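Long-range contacts in enzyme subtilase SubTY from Bacillus sp. TY145 (Bacillus sp., PDB 5FFN), which hydrolyses peptide bonds in proteins, probably as a subtilisin-like serine endopeptidase of the subtilase family: residues A[66-70]-A[104-110]; A[51-55]-A[123-127]; A[39-45]-A[238-244]. One frame throughout, in Å; residues are numbered along the deposited sequence.

Interaction 1 of 3, residues A[66-70]-A[104-110]; sequences CTDRQ and KVLGDNG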
loop_
_atom_site.group_PDB
_atom_site.type_symbol
_atom_site.label_atom_id
_atom_site.label_comp_id
_atom_site.label_asym_id
_atom_site.label_seq_id
_atom_site.Cartn_x
_atom_site.Cartn_y
_atom_site.Cartn_z
ATOM N N CYS A 66 13.894 13.693 -1.648
ATOM C CA CYS A 66 12.885 12.622 -1.653
ATOM C C CYS A 66 12.041 12.773 -2.891
ATOM O O CYS A 66 10.816 12.664 -2.895
ATOM C CB CYS A 66 12.069 12.645 -0.352
ATOM S SG CYS A 66 11.139 14.217 -0.064
ATOM N N THR A 67 12.720 12.976 -4.004
ATOM C CA THR A 67 12.078 13.401 -5.215
ATOM C C THR A 67 11.308 12.302 -5.938
ATOM O O THR A 67 11.876 11.282 -6.338
ATOM C CB THR A 67 13.146 14.018 -6.193
ATOM O OG1 THR A 67 13.834 15.066 -5.500
ATOM C CG2 THR A 67 12.505 14.550 -7.390
ATOM N N ASP A 68 10.016 12.535 -6.158
ATOM C CA ASP A 68 9.190 11.588 -6.912
ATOM C C ASP A 68 9.256 11.891 -8.400
ATOM O O ASP A 68 8.781 12.956 -8.844
ATOM C CB ASP A 68 7.737 11.619 -6.429
ATOM C CG ASP A 68 6.878 10.505 -7.033
ATOM O OD1 ASP A 68 7.390 9.564 -7.712
ATOM O OD2 ASP A 68 5.641 10.561 -6.853
ATOM N N ARG A 69 9.812 10.958 -9.179
ATOM C CA ARG A 69 9.781 11.058 -10.642
ATOM C C ARG A 69 8.835 10.055 -11.291
ATOM O O ARG A 69 8.809 9.891 -12.507
ATOM C CB ARG A 69 11.214 10.968 -11.221
ATOM C CG ARG A 69 12.175 11.909 -10.528
ATOM C CD ARG A 69 13.469 12.132 -11.295
ATOM N NE ARG A 69 14.376 13.015 -10.558
ATOM C CZ ARG A 69 15.188 12.632 -9.574
ATOM N NH1 ARG A 69 15.254 11.366 -9.178
ATOM N NH2 ARG A 69 15.970 13.528 -8.975
ATOM N N GLN A 70 8.022 9.379 -10.474
ATOM C CA GLN A 70 7.172 8.294 -10.928
ATOM C C GLN A 70 5.663 8.650 -10.790
ATOM O O GLN A 70 4.834 8.450 -11.729
ATOM C CB GLN A 70 7.492 7.048 -10.061
ATOM C CG GLN A 70 7.111 5.726 -10.707
ATOM C CD GLN A 70 5.617 5.587 -11.053
ATOM O OE1 GLN A 70 4.719 5.867 -10.239
ATOM N NE2 GLN A 70 5.352 5.202 -12.298
ATOM N N LYS A 104 12.247 8.062 0.359
ATOM C CA LYS A 104 12.347 7.454 -0.984
ATOM C C LYS A 104 13.187 6.184 -0.897
ATOM O O LYS A 104 14.366 6.231 -0.529
ATOM C CB LYS A 104 12.946 8.423 -2.013
ATOM C CG LYS A 104 13.055 7.848 -3.388
ATOM C CD LYS A 104 13.533 8.867 -4.416
ATOM C CE LYS A 104 13.419 8.366 -5.826
ATOM N NZ LYS A 104 13.918 9.397 -6.814
ATOM N N VAL A 105 12.551 5.048 -1.188
ATOM C CA VAL A 105 13.175 3.713 -1.109
ATOM C C VAL A 105 13.055 2.934 -2.427
ATOM O O VAL A 105 13.626 1.860 -2.566
ATOM C CB VAL A 105 12.539 2.848 0.033
ATOM C CG1 VAL A 105 12.629 3.595 1.330
ATOM C CG2 VAL A 105 11.117 2.478 -0.303
ATOM N N LEU A 106 12.226 3.435 -3.340
ATOM C CA LEU A 106 12.090 2.878 -4.674
ATOM C C LEU A 106 12.562 3.921 -5.672
ATOM O O LEU A 106 12.398 5.125 -5.455
ATOM C CB LEU A 106 10.640 2.549 -4.988
ATOM C CG LEU A 106 9.958 1.536 -4.065
ATOM C CD1 LEU A 106 8.519 1.428 -4.514
ATOM C CD2 LEU A 106 10.687 0.193 -4.140
ATOM N N GLY A 107 13.184 3.444 -6.741
ATOM C CA GLY A 107 13.573 4.301 -7.845
ATOM C C GLY A 107 12.428 4.743 -8.748
ATOM O O GLY A 107 11.229 4.496 -8.521
ATOM N N ASP A 108 12.819 5.421 -9.816
ATOM C CA ASP A 108 11.877 6.212 -10.601
ATOM C C ASP A 108 11.006 5.389 -11.550
ATOM O O ASP A 108 10.068 5.923 -12.147
ATOM C CB ASP A 108 12.626 7.310 -11.353
ATOM C CG ASP A 108 13.457 8.184 -10.426
ATOM O OD1 ASP A 108 13.134 8.319 -9.228
ATOM O OD2 ASP A 108 14.439 8.759 -10.907
ATOM N N ASN A 109 11.300 4.087 -11.664
ATOM C CA ASN A 109 10.408 3.165 -12.348
ATOM C C ASN A 109 9.670 2.241 -11.363
ATOM O O ASN A 109 9.144 1.209 -11.736
ATOM C CB ASN A 109 11.164 2.418 -13.423
ATOM C CG ASN A 109 11.742 3.380 -14.479
ATOM O OD1 ASN A 109 11.023 4.244 -15.028
ATOM N ND2 ASN A 109 13.038 3.263 -14.736
ATOM N N GLY A 110 9.646 2.637 -10.101
ATOM C CA GLY A 110 8.783 1.959 -9.117
ATOM C C GLY A 110 9.363 0.621 -8.655
ATOM O O GLY A 110 8.619 -0.267 -8.194
HETATM O O HOH W 1 10.513 8.487 -8.317
#

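Interaction 2 of 3, residues A[51-55]-A[123-127]; sequences QCKDF and HVADE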
loop_
_atom_site.group_PDB
_atom_site.type_symbol
_atom_site.label_atom_id
_atom_site.label_comp_id
_atom_site.label_asym_id
_atom_site.label_seq_id
_atom_site.Cartn_x
_atom_site.Cartn_y
_atom_site.Cartn_z
ATOM N N GLN A 51 9.871 15.336 7.279
ATOM C CA GLN A 51 11.134 14.667 6.902
ATOM C C GLN A 51 11.053 14.319 5.421
ATOM O O GLN A 51 9.974 14.064 4.880
ATOM C CB GLN A 51 11.455 13.423 7.742
ATOM C CG GLN A 51 11.573 13.608 9.245
ATOM C CD GLN A 51 12.356 12.522 9.916
ATOM O OE1 GLN A 51 12.899 11.636 9.263
ATOM N NE2 GLN A 51 12.417 12.559 11.252
ATOM N N CYS A 52 12.204 14.401 4.751
ATOM C CA CYS A 52 12.320 14.140 3.347
ATOM C C CYS A 52 13.715 13.547 3.175
ATOM O O CYS A 52 14.717 14.257 3.307
ATOM C CB CYS A 52 12.121 15.417 2.548
ATOM S SG CYS A 52 12.560 15.343 0.845
ATOM N N LYS A 53 13.765 12.218 2.983
ATOM C CA LYS A 53 15.030 11.500 2.941
ATOM C C LYS A 53 15.050 10.468 1.804
ATOM O O LYS A 53 13.999 9.961 1.406
ATOM C CB LYS A 53 15.310 10.795 4.275
ATOM C CG LYS A 53 15.403 11.736 5.455
ATOM C CD LYS A 53 15.670 11.054 6.764
ATOM C CE LYS A 53 15.968 12.093 7.851
ATOM N NZ LYS A 53 15.806 11.603 9.187
ATOM N N ASP A 54 16.256 10.198 1.280
ATOM C CA ASP A 54 16.413 9.345 0.107
ATOM C C ASP A 54 17.429 8.254 0.412
ATOM O O ASP A 54 18.590 8.541 0.763
ATOM C CB ASP A 54 16.845 10.198 -1.104
ATOM C CG ASP A 54 16.821 9.449 -2.433
ATOM O OD1 ASP A 54 16.662 8.191 -2.495
ATOM O OD2 ASP A 54 16.967 10.150 -3.449
ATOM N N PHE A 55 16.971 6.996 0.287
ATOM C CA PHE A 55 17.765 5.815 0.578
ATOM C C PHE A 55 18.249 5.106 -0.680
ATOM O O PHE A 55 18.865 4.033 -0.586
ATOM C CB PHE A 55 16.938 4.847 1.434
ATOM C CG PHE A 55 16.622 5.396 2.808
ATOM C CD1 PHE A 55 15.596 6.306 2.975
ATOM C CD2 PHE A 55 17.346 5.034 3.900
ATOM C CE1 PHE A 55 15.302 6.826 4.256
ATOM C CE2 PHE A 55 17.071 5.562 5.163
ATOM C CZ PHE A 55 16.032 6.468 5.319
ATOM N N HIS A 123 15.399 3.151 10.095
ATOM C CA HIS A 123 15.587 4.578 10.303
ATOM C C HIS A 123 14.303 5.244 10.849
ATOM O O HIS A 123 14.359 6.006 11.791
ATOM C CB HIS A 123 16.094 5.231 9.031
ATOM C CG HIS A 123 16.441 6.679 9.198
ATOM N ND1 HIS A 123 17.615 7.103 9.780
ATOM C CD2 HIS A 123 15.754 7.797 8.880
ATOM C CE1 HIS A 123 17.628 8.427 9.830
ATOM N NE2 HIS A 123 16.517 8.878 9.280
ATOM N N VAL A 124 13.145 4.907 10.293
ATOM C CA VAL A 124 11.879 5.376 10.861
ATOM C C VAL A 124 11.815 5.073 12.363
ATOM O O VAL A 124 11.498 5.960 13.155
ATOM C CB VAL A 124 10.630 4.751 10.156
ATOM C CG1 VAL A 124 9.321 5.143 10.894
ATOM C CG2 VAL A 124 10.552 5.147 8.703
ATOM N N ALA A 125 12.086 3.826 12.731
ATOM C CA ALA A 125 12.017 3.355 14.122
ATOM C C ALA A 125 12.973 4.147 15.016
ATOM O O ALA A 125 12.589 4.608 16.098
ATOM C CB ALA A 125 12.313 1.885 14.202
ATOM N N ASP A 126 14.182 4.382 14.500
ATOM C CA ASP A 126 15.189 5.152 15.237
ATOM C C ASP A 126 14.748 6.598 15.410
ATOM O O ASP A 126 14.867 7.148 16.503
ATOM C CB ASP A 126 16.534 5.055 14.542
ATOM C CG ASP A 126 17.190 3.693 14.718
ATOM O OD1 ASP A 126 16.815 2.915 15.600
ATOM O OD2 ASP A 126 18.121 3.382 13.965
ATOM N N GLU A 127 14.196 7.186 14.355
ATOM C CA GLU A 127 13.676 8.552 14.407
ATOM C C GLU A 127 12.507 8.645 15.380
ATOM O O GLU A 127 12.397 9.620 16.143
ATOM C CB GLU A 127 13.245 9.041 13.030
ATOM C CG GLU A 127 14.404 9.295 12.086
ATOM C CD GLU A 127 15.206 10.522 12.480
ATOM O OE1 GLU A 127 14.663 11.631 12.488
ATOM O OE2 GLU A 127 16.375 10.335 12.818
#

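Interaction 3 of 3, residues A[39-45]-A[238-244]; sequences YTSHLDL and TWYTGGY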
loop_
_atom_site.group_PDB
_atom_site.type_symbol
_atom_site.label_atom_id
_atom_site.label_comp_id
_atom_site.label_asym_id
_atom_site.label_seq_id
_atom_site.Cartn_x
_atom_site.Cartn_y
_atom_site.Cartn_z
ATOM N N TYR A 39 6.281 14.406 -4.075
ATOM C CA TYR A 39 6.289 15.802 -4.501
ATOM C C TYR A 39 5.630 16.632 -3.396
ATOM O O TYR A 39 4.431 16.965 -3.456
ATOM C CB TYR A 39 5.570 15.914 -5.841
ATOM C CG TYR A 39 5.450 17.350 -6.338
ATOM C CD1 TYR A 39 6.504 18.241 -6.166
ATOM C CD2 TYR A 39 4.267 17.818 -6.929
ATOM C CE1 TYR A 39 6.404 19.580 -6.587
ATOM C CE2 TYR A 39 4.160 19.145 -7.370
ATOM C CZ TYR A 39 5.239 20.022 -7.185
ATOM O OH TYR A 39 5.184 21.363 -7.590
ATOM N N THR A 40 6.434 16.930 -2.391
ATOM C CA THR A 40 6.005 17.579 -1.163
ATOM C C THR A 40 5.514 19.032 -1.391
ATOM O O THR A 40 4.892 19.598 -0.499
ATOM C CB THR A 40 7.121 17.563 -0.064
ATOM O OG1 THR A 40 8.278 18.285 -0.511
ATOM C CG2 THR A 40 7.554 16.102 0.325
ATOM N N SER A 41 5.799 19.593 -2.571
ATOM C CA SER A 41 5.380 20.951 -2.930
ATOM C C SER A 41 4.079 20.963 -3.720
ATOM O O SER A 41 3.630 22.012 -4.200
ATOM C CB SER A 41 6.493 21.639 -3.744
ATOM O OG SER A 41 7.568 21.964 -2.892
ATOM N N HIS A 42 3.443 19.798 -3.876
ATOM C CA HIS A 42 2.102 19.765 -4.414
ATOM C C HIS A 42 1.253 20.664 -3.485
ATOM O O HIS A 42 1.465 20.693 -2.262
ATOM C CB HIS A 42 1.566 18.334 -4.402
ATOM C CG HIS A 42 0.342 18.125 -5.217
ATOM N ND1 HIS A 42 -0.881 18.664 -4.880
ATOM C CD2 HIS A 42 0.138 17.401 -6.335
ATOM C CE1 HIS A 42 -1.772 18.298 -5.770
ATOM N NE2 HIS A 42 -1.187 17.500 -6.648
ATOM N N LEU A 43 0.310 21.389 -4.079
ATOM C CA LEU A 43 -0.523 22.330 -3.333
ATOM C C LEU A 43 -1.298 21.649 -2.210
ATOM O O LEU A 43 -1.486 22.208 -1.150
ATOM C CB LEU A 43 -1.488 23.020 -4.268
ATOM C CG LEU A 43 -0.910 24.198 -5.055
ATOM C CD1 LEU A 43 -1.948 24.696 -6.003
ATOM C CD2 LEU A 43 -0.481 25.291 -4.114
ATOM N N ASP A 44 -1.685 20.400 -2.444
ATOM C CA ASP A 44 -2.440 19.637 -1.437
ATOM C C ASP A 44 -1.571 18.920 -0.410
ATOM O O ASP A 44 -2.093 18.354 0.535
ATOM C CB ASP A 44 -3.399 18.688 -2.146
ATOM C CG ASP A 44 -4.381 19.405 -3.054
ATOM O OD1 ASP A 44 -4.593 20.646 -2.891
ATOM O OD2 ASP A 44 -4.972 18.744 -3.923
ATOM N N LEU A 45 -0.247 18.943 -0.589
ATOM C CA LEU A 45 0.674 18.414 0.392
ATOM C C LEU A 45 1.549 19.458 1.086
ATOM O O LEU A 45 2.263 19.146 2.033
ATOM C CB LEU A 45 1.577 17.337 -0.283
ATOM C CG LEU A 45 0.864 16.176 -0.970
ATOM C CD1 LEU A 45 1.904 15.217 -1.550
ATOM C CD2 LEU A 45 -0.065 15.419 0.004
ATOM N N THR A 238 -3.346 12.862 -5.538
ATOM C CA THR A 238 -2.271 13.784 -5.919
ATOM C C THR A 238 -1.231 13.079 -6.818
ATOM O O THR A 238 -0.995 11.886 -6.678
ATOM C CB THR A 238 -1.592 14.340 -4.695
ATOM O OG1 THR A 238 -1.262 13.305 -3.758
ATOM C CG2 THR A 238 -2.448 15.380 -3.957
ATOM N N TRP A 239 -0.613 13.850 -7.721
ATOM C CA TRP A 239 0.345 13.314 -8.693
ATOM C C TRP A 239 1.591 14.182 -8.768
ATOM O O TRP A 239 1.584 15.362 -8.403
ATOM C CB TRP A 239 -0.316 13.168 -10.046
ATOM C CG TRP A 239 0.345 12.236 -11.000
ATOM C CD1 TRP A 239 0.882 12.533 -12.229
ATOM C CD2 TRP A 239 0.507 10.837 -10.823
ATOM N NE1 TRP A 239 1.356 11.391 -12.828
ATOM C CE2 TRP A 239 1.145 10.335 -11.975
ATOM C CE3 TRP A 239 0.162 9.951 -9.792
ATOM C CZ2 TRP A 239 1.447 8.984 -12.121
ATOM C CZ3 TRP A 239 0.427 8.614 -9.956
ATOM C CH2 TRP A 239 1.071 8.141 -11.103
ATOM N N TYR A 240 2.704 13.552 -9.158
ATOM C CA TYR A 240 4.013 14.147 -8.993
ATOM C C TYR A 240 4.237 15.373 -9.902
ATOM O O TYR A 240 5.111 16.170 -9.613
ATOM C CB TYR A 240 5.152 13.121 -9.234
ATOM C CG TYR A 240 5.454 12.797 -10.685
ATOM C CD1 TYR A 240 4.626 11.982 -11.440
ATOM C CD2 TYR A 240 6.640 13.271 -11.276
ATOM C CE1 TYR A 240 4.930 11.683 -12.758
ATOM C CE2 TYR A 240 6.961 12.966 -12.567
ATOM C CZ TYR A 240 6.125 12.192 -13.315
ATOM O OH TYR A 240 6.467 11.904 -14.629
ATOM N N THR A 241 3.451 15.496 -10.943
ATOM C CA THR A 241 3.537 16.678 -11.803
ATOM C C THR A 241 2.674 17.859 -11.356
ATOM O O THR A 241 2.710 18.925 -12.008
ATOM C CB THR A 241 3.243 16.316 -13.234
ATOM O OG1 THR A 241 2.007 15.617 -13.329
ATOM C CG2 THR A 241 4.373 15.426 -13.779
ATOM N N GLY A 242 1.953 17.699 -10.243
ATOM C CA GLY A 242 1.163 18.779 -9.634
ATOM C C GLY A 242 -0.350 18.655 -9.769
ATOM O O GLY A 242 -1.105 19.373 -9.071
ATOM N N GLY A 243 -0.823 17.771 -10.628
ATOM C CA GLY A 243 -2.263 17.589 -10.741
ATOM C C GLY A 243 -2.686 16.352 -9.956
ATOM O O GLY A 243 -2.234 16.154 -8.818
ATOM N N TYR A 244 -3.527 15.548 -10.592
ATOM C CA TYR A 244 -4.165 14.359 -9.969
ATOM C C TYR A 244 -4.159 13.232 -10.937
ATOM O O TYR A 244 -4.078 13.443 -12.117
ATOM C CB TYR A 244 -5.617 14.674 -9.521
ATOM C CG TYR A 244 -5.628 15.893 -8.694
ATOM C CD1 TYR A 244 -5.726 17.156 -9.285
ATOM C CD2 TYR A 244 -5.445 15.831 -7.322
ATOM C CE1 TYR A 244 -5.664 18.290 -8.522
ATOM C CE2 TYR A 244 -5.381 16.949 -6.557
ATOM C CZ TYR A 244 -5.487 18.200 -7.177
ATOM O OH TYR A 244 -5.406 19.327 -6.436
HETATM O O HOH W 2 0.245 21.098 -7.129
#

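Interaction 1 of 3, residues A[66-70]-A[104-110]
Lys104 stays extended from CA to NZ, its CG trans to the backbone N (chi1 -180°), and so carries the ammonium to the Thr67 carbonyl. Asp108 turns its CG beside its own backbone N (chi1 -55°), and the carboxylate reaches both Lys104 and Arg69, one oxygen to each. Lys104 NZ donates to Thr67 O at 2.8 Å, almost in line with the carbonyl bond. The same NZ forms a salt bridge with Asp108 OD1 at 2.8 Å, on the syn lone pair. Arg69 NH1 bridges to Asp108 OD2 at 3.2 Å, completing a salt-bridge network, with the two flat groups turned 67° apart. Thr67 CG2 lies over one face of the guanidinium, offset toward its rim. A water accepts from Arg69 N at 2.7 Å and lies 2.8 Å from Asp108 OD1, to which it probably donates. In the loop just before helix 72-81, Asp68 OD1 accepts from Gln70 N in an Asx turn. Gln70 CG packs against Asp108 O at 3.3 Å, while Gln70 OE1 turns to the backbone N of His72. Gly110 forms backbone hydrogen bonds with another protein chain of the assembly, so the contact borders a site where a protein partner binds. Lys104 NZ and Arg69 NH1, 3.4 Å apart, share the carboxylate of Asp108, whose charge probably balances theirs. The two cations are likely to keep Asp108 ionised.

Interaction 2 of 3, residues A[51-55]-A[123-127]
Lys53 NZ, from the strand, donates to His123 NE2 on the helix at 2.8 Å. The ammonium lies in the plane of the imidazole, at its edge. Because NE2 is the acceptor, the ring is probably neutral, with its proton on ND1. A second hydrogen bond across the contact runs from Gln51 NE2 to Glu127 OE1 at 2.7 Å. It uses the anti lone pair of the carboxylate oxygen and is bent, with an N-H...O angle of 137°. Within the strand, Lys53 NZ also donates to Gln51 OE1 at 2.9 Å, from above the amide plane. Gln51 OE1 has a further partner in Tyr103 OH, on the adjacent strand 99-104.

The two elements belong to the alpha/beta core of the subtilisin-like fold. Strand 49-54 pairs in parallel with strand 99-104, and helix 114-131 packs against the sheet. The segment axes pass 12.4 Å apart, so long side chains span the gap.

The ionic part is a salt bridge from Lys53 NZ to Glu127 OE1, long at 3.5 Å. The Glu127 chain is bent at chi2 (-71°), which folds the carboxylate back toward Lys53 and Gln51. Its other oxygen, OE2, pairs with Arg130 on the same helix.

The aromatic part is an offset edge-to-face pair. The edge of Phe55 points toward the face of His123, with ring planes 63° apart and centroids at 5.7 Å. Phe55 CZ makes the closest approach, 3.8 Å from His123 CD2.

Interaction 3 of 3, residues A[39-45]-A[238-244]
His42 reaches into the turn of a beta hairpin, the connection between antiparallel strands 235-238 and 244-247. Its CG is anti to the backbone N (chi1 -166°), and the ring extends from the 39-45 loop with both nitrogens in use. NE2 donates to Gly243 O at 2.8 Å, nearly straight at 172° and within the ring plane. ND1 accepts from the backbone N of Asp44 at 3.1 Å, also in plane. These two bonds fix the rotation of the ring and are consistent with a neutral imidazole, protonated on NE2. Thr238 CG2 lies over one face, 3.6 Å from the ring centroid in a CH-pi contact, while Thr238 OG1 bonds to the carbonyl of Thr74. The edge of His42 also points toward the face of Tyr244 in an offset edge-to-face pair. With an alanine here in place of His42, Gly243 O is likely to lose one of its two donors and Thr238 CG2 its aromatic cover, and a gap would probably open beside Tyr244.

Tyr244 OH donates to Asp44 OD2 at 2.6 Å, on the syn side but 34° out of the carboxylate plane. That oxygen also accepts from the backbone N of Val91. Tyr39 sets its ring alongside the hairpin turn, with CD2 3.3 Å from Tyr240 O and CE2 near Gly242 CA. A water sits over the His42 face opposite Thr238. It accepts from Leu43 N and donates to Gly242 O at 2.9 Å.

In the fold
Interaction 1 touches both of the others. The disulfide Cys66 SG to Cys52 SG, 2.0 Å, ties it to interaction 2, and Lys104 N probably bonds to Lys53 O at 2.8 Å. The centres of interactions 1 and 2 are about 15 Å apart, those of 1 and 3 about 14 Å. Tyr240 CD2 packs 3.3 Å from Asp68 O, and the Trp239 ring meets Gln70 O. Interactions 2 and 3 do not touch; their nearest atoms are about 5 Å apart. Asp35, His72 and Ser251 have the geometry of a Ser-His-Asp triad, consistent with the catalytic residues of subtilases. The Gln70 side chain touches this group, and the Trp239 side chain lies near it.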